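Local coordinates for uncharacterized protein C22E12.03c (Schizosaccharomyces pombe, PDB 4QYT) that converts methylglyoxal to D-lactate in a single step without glutathione and helps protect the cell against reactive oxygen species, at residues E63-S66 / A67-A71; T92-V95 / Q96-V99. All coordinates share one frame; numbering follows the deposited sequence.

Interaction 1 of 2, residues E63-S66 / A67-A71. With EDO (1,2-ethanediol), chain F.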
loop_
_atom_site.group_PDB
_atom_site.type_symbol
_atom_site.label_atom_id
_atom_site.label_comp_id
_atom_site.label_asym_id
_atom_site.label_seq_id
_atom_site.Cartn_x
_atom_site.Cartn_y
_atom_site.Cartn_z
ATOM N N GLU A 63 5.928 -24.768 -4.421
ATOM C CA GLU A 63 5.086 -25.304 -5.493
ATOM C C GLU A 63 5.767 -25.315 -6.849
ATOM O O GLU A 63 5.245 -25.916 -7.806
ATOM C CB GLU A 63 3.790 -24.516 -5.647
ATOM C CG GLU A 63 2.889 -24.563 -4.435
ATOM C CD GLU A 63 1.787 -23.541 -4.487
ATOM O OE1 GLU A 63 1.309 -23.206 -5.598
ATOM O OE2 GLU A 63 1.382 -23.051 -3.403
ATOM N N ILE A 64 6.860 -24.583 -7.000
ATOM C CA ILE A 64 7.484 -24.332 -8.285
ATOM C C ILE A 64 8.816 -25.057 -8.293
ATOM O O ILE A 64 9.657 -24.754 -7.469
ATOM C CB ILE A 64 7.663 -22.823 -8.531
ATOM C CG1 ILE A 64 6.319 -22.096 -8.403
ATOM C CG2 ILE A 64 8.274 -22.606 -9.903
ATOM C CD1 ILE A 64 6.448 -20.583 -8.291
ATOM N N PRO A 65 9.004 -26.072 -9.170
ATOM C CA PRO A 65 10.099 -27.014 -8.932
ATOM C C PRO A 65 11.465 -26.482 -9.254
ATOM O O PRO A 65 12.450 -27.085 -8.829
ATOM C CB PRO A 65 9.714 -28.218 -9.782
ATOM C CG PRO A 65 8.843 -27.658 -10.870
ATOM C CD PRO A 65 8.033 -26.609 -10.148
ATOM N N SER A 66 11.581 -25.420 -10.039
ATOM C CA SER A 66 12.890 -24.864 -10.402
ATOM C C SER A 66 12.690 -23.447 -10.946
ATOM O O SER A 66 11.596 -23.055 -11.288
ATOM C CB SER A 66 13.563 -25.719 -11.500
ATOM O OG SER A 66 12.888 -25.517 -12.725
ATOM N N ALA A 67 13.812 -22.736 -11.064
ATOM C CA ALA A 67 13.798 -21.435 -11.713
ATOM C C ALA A 67 13.386 -21.500 -13.175
ATOM O O ALA A 67 12.703 -20.601 -13.692
ATOM C CB ALA A 67 15.118 -20.706 -11.527
ATOM N N ASP A 68 13.839 -22.555 -13.879
ATOM C CA ASP A 68 13.390 -22.724 -15.254
ATOM C C ASP A 68 11.871 -22.897 -15.295
ATOM O O ASP A 68 11.213 -22.352 -16.193
ATOM C CB ASP A 68 14.062 -23.922 -15.916
ATOM C CG ASP A 68 15.514 -23.653 -16.340
ATOM O OD1 ASP A 68 15.913 -22.484 -16.449
ATOM O OD2 ASP A 68 16.201 -24.638 -16.693
ATOM N N ASP A 69 11.287 -23.641 -14.335
ATOM C CA ASP A 69 9.843 -23.785 -14.331
ATOM C C ASP A 69 9.153 -22.461 -14.030
ATOM O O ASP A 69 8.101 -22.130 -14.581
ATOM C CB ASP A 69 9.386 -24.914 -13.414
ATOM C CG ASP A 69 7.994 -25.381 -13.790
ATOM O OD1 ASP A 69 7.883 -25.986 -14.873
ATOM O OD2 ASP A 69 7.048 -25.143 -13.032
ATOM N N PHE A 70 9.750 -21.701 -13.105
ATOM C CA PHE A 70 9.271 -20.365 -12.809
ATOM C C PHE A 70 9.203 -19.519 -14.063
ATOM O O PHE A 70 8.211 -18.829 -14.325
ATOM C CB PHE A 70 10.169 -19.712 -11.759
ATOM C CG PHE A 70 9.683 -18.358 -11.330
ATOM C CD1 PHE A 70 9.969 -17.231 -12.063
ATOM C CD2 PHE A 70 9.020 -18.199 -10.138
ATOM C CE1 PHE A 70 9.583 -15.970 -11.637
ATOM C CE2 PHE A 70 8.667 -16.946 -9.656
ATOM C CZ PHE A 70 8.961 -15.830 -10.402
ATOM N N ALA A 71 10.261 -19.586 -14.872
ATOM C CA ALA A 71 10.318 -18.804 -16.084
ATOM C C ALA A 71 9.312 -19.235 -17.141
ATOM O O ALA A 71 8.927 -18.458 -18.007
ATOM C CB ALA A 71 11.727 -18.857 -16.668
HETATM C C1 EDO F . 17.401 -23.537 -13.610
HETATM O O1 EDO F . 16.158 -24.108 -13.165
HETATM C C2 EDO F . 18.502 -23.628 -12.570
HETATM O O2 EDO F . 18.441 -22.503 -11.675
#

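Interaction 2 of 2, residues T92-V95 / Q96-V99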
loop_
_atom_site.group_PDB
_atom_site.type_symbol
_atom_site.label_atom_id
_atom_site.label_comp_id
_atom_site.label_asym_id
_atom_site.label_seq_id
_atom_site.Cartn_x
_atom_site.Cartn_y
_atom_site.Cartn_z
ATOM N N THR A 92 17.605 -16.140 -0.631
ATOM C CA THR A 92 17.012 -17.404 -1.067
ATOM C C THR A 92 17.529 -17.747 -2.442
ATOM O O THR A 92 17.260 -17.000 -3.382
ATOM C CB THR A 92 15.491 -17.259 -1.098
ATOM O OG1 THR A 92 14.993 -16.937 0.192
ATOM C CG2 THR A 92 14.802 -18.514 -1.534
ATOM N N PRO A 93 18.224 -18.879 -2.641
ATOM C CA PRO A 93 18.741 -19.180 -3.978
ATOM C C PRO A 93 17.687 -19.174 -5.054
ATOM O O PRO A 93 17.975 -18.713 -6.154
ATOM C CB PRO A 93 19.463 -20.525 -3.776
ATOM C CG PRO A 93 19.941 -20.432 -2.351
ATOM C CD PRO A 93 18.815 -19.761 -1.608
ATOM N N PHE A 94 16.484 -19.693 -4.779
ATOM C CA PHE A 94 15.457 -19.699 -5.807
ATOM C C PHE A 94 15.214 -18.299 -6.375
ATOM O O PHE A 94 15.067 -18.120 -7.588
ATOM C CB PHE A 94 14.187 -20.266 -5.228
ATOM C CG PHE A 94 13.034 -20.347 -6.204
ATOM C CD1 PHE A 94 12.872 -21.476 -6.975
ATOM C CD2 PHE A 94 12.085 -19.335 -6.332
ATOM C CE1 PHE A 94 11.809 -21.597 -7.846
ATOM C CE2 PHE A 94 11.010 -19.457 -7.206
ATOM C CZ PHE A 94 10.865 -20.606 -7.940
ATOM N N VAL A 95 15.087 -17.316 -5.476
ATOM C CA VAL A 95 14.869 -15.934 -5.897
ATOM C C VAL A 95 16.024 -15.398 -6.717
ATOM O O VAL A 95 15.850 -14.798 -7.771
ATOM C CB VAL A 95 14.558 -15.037 -4.686
ATOM C CG1 VAL A 95 14.433 -13.594 -5.093
ATOM C CG2 VAL A 95 13.308 -15.505 -3.965
ATOM N N GLN A 96 17.239 -15.662 -6.227
ATOM C CA GLN A 96 18.435 -15.254 -6.948
ATOM C C GLN A 96 18.501 -15.886 -8.353
ATOM O O GLN A 96 18.906 -15.241 -9.324
ATOM C CB GLN A 96 19.695 -15.644 -6.175
ATOM C CG GLN A 96 19.831 -15.009 -4.808
ATOM C CD GLN A 96 20.800 -15.774 -3.931
ATOM O OE1 GLN A 96 21.437 -16.750 -4.375
ATOM N NE2 GLN A 96 20.938 -15.334 -2.697
ATOM N N GLN A 97 18.178 -17.177 -8.426
ATOM C CA GLN A 97 18.200 -17.907 -9.691
ATOM C C GLN A 97 17.201 -17.328 -10.682
ATOM O O GLN A 97 17.484 -17.198 -11.873
ATOM C CB GLN A 97 17.857 -19.379 -9.455
ATOM C CG GLN A 97 18.949 -20.181 -8.727
ATOM C CD GLN A 97 18.456 -21.453 -8.011
ATOM O OE1 GLN A 97 17.256 -21.733 -7.896
ATOM N NE2 GLN A 97 19.384 -22.214 -7.514
ATOM N N VAL A 98 16.014 -16.969 -10.208
ATOM C CA VAL A 98 15.033 -16.334 -11.076
ATOM C C VAL A 98 15.575 -15.009 -11.583
ATOM O O VAL A 98 15.452 -14.702 -12.769
ATOM C CB VAL A 98 13.697 -16.140 -10.290
ATOM C CG1 VAL A 98 12.782 -15.104 -10.948
ATOM C CG2 VAL A 98 12.990 -17.474 -10.102
ATOM N N VAL A 99 16.107 -14.187 -10.667
ATOM C CA VAL A 99 16.631 -12.896 -11.094
ATOM C C VAL A 99 17.757 -13.031 -12.145
ATOM O O VAL A 99 17.783 -12.308 -13.142
ATOM C CB VAL A 99 17.055 -12.087 -9.826
ATOM C CG1 VAL A 99 17.963 -10.919 -10.142
ATOM C CG2 VAL A 99 15.821 -11.678 -9.037
#

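Interaction 1 of 2, residues E63-S66 / A67-A71
Ser66 OG accepts a hydrogen bond from Asp69 N at 2.9 Å, and with this bond Ser66 serves as the N-cap of helix 67-73. The hydroxyl reaches over the first turn because its first torsion (chi1 72°) sets OG between the residue's own N and carbonyl carbon, facing the first-turn amides, which have no helical carbonyl to bond to. The N-H of Asp69 points at it fairly directly, with an angle of 159°. The carbonyl of the same serine works one residue further on: Phe70 N donates to Ser66 O at 2.9 Å, the first of the regular helical bonds, followed by Ala71 N to Ala67 O. Another early amide, Asp68 N, gives its hydrogen to O1 of a bound 1,2-ethanediol, also at 2.9 Å, a molecule probably left by the crystallisation liquor. The Asp68 carboxylate lies alongside the diol, its CG 3.3 Å from C1. Beside the polar cap the loop leans on the helix. Asp69 OD2 rests 3.4 Å from Pro65 CD, while its hydrogen-bonding partner is Gln73 NE2, one turn on. Ile64 CG2 sits 3.9 Å from Phe70 CB, on the buried side where Phe70 also meets the rings of Phe10 and Tyr74. With an alanine in place of Ser66, Asp69 N would probably be left without its side-chain acceptor and the start of the helix less firmly fixed. The cap thus pairs a hydroxyl that stands in for the missing backbone acceptor of Asp69 N with an apolar contact between Ile64, in the loop, and Phe70, one turn into the helix.

Interaction 2 of 2, residues T92-V95 / Q96-V99
Gln97 N donates to Pro93 O at 2.7 Å, the shortest of four successive i to i+4 bonds that open helix 93-102. Thr92 O takes Gln96 N at 3.1 Å with an almost straight N-H (171°), while Phe94 O and Val95 O receive Val98 N and Val99 N. All four carbonyls from Thr92 to Val95 are therefore engaged. Thr92 holds the N-cap position, yet its hydroxyl makes no capping bond; OG1 is hydrogen-bonded to Thr88 O in the preceding helix. Gln96 extends back along the helix, its CG 3.6 Å from Thr92 O, and delivers NE2 to Ser90 O. The extended side chain of Gln97 runs back along the first turn, its CG 3.1 Å from Pro93 O and its amide oxygen OE1 3.4 Å from Phe94 CA. On the inner side, Val98 CG2 lies over one face of the Phe94 ring, offset toward its rim and 4.0 Å from CE2; a chi1 of -179° swings that ring toward the following turn. Tyr61 meets Phe94 edge-to-face. The helix start thus relies on main-chain pairing, while the hydroxyl of Thr92 and the amide NH2 of Gln96 both donate to carbonyls at the end of helix 83-90.

How the interactions relate
Interactions 1 and 2 come in series along the chain, their centres about 10 Å apart, and each forms the opening turns of a helix: 67-73 in the first, 93-102 in the second. Strand 76-79 and helix 83-90 intervene. The two helices pack directly together: Phe70 CE1 lies 3.4 Å from Val98 CG1, Ala67 CB meets Gln97 CB at 3.7 Å, and the Phe94 ring reaches both Ser66 and Phe70. Val95, Val98 and Val99 also touch strand 76-79, and Phe70 meets Phe10 of strand 7-12, so both helices are seated on the central, mostly parallel sheet of the DJ-1/PfpI fold. Both interactions lie away from the annotated active-site residues, in the layer of helices flanking that sheet.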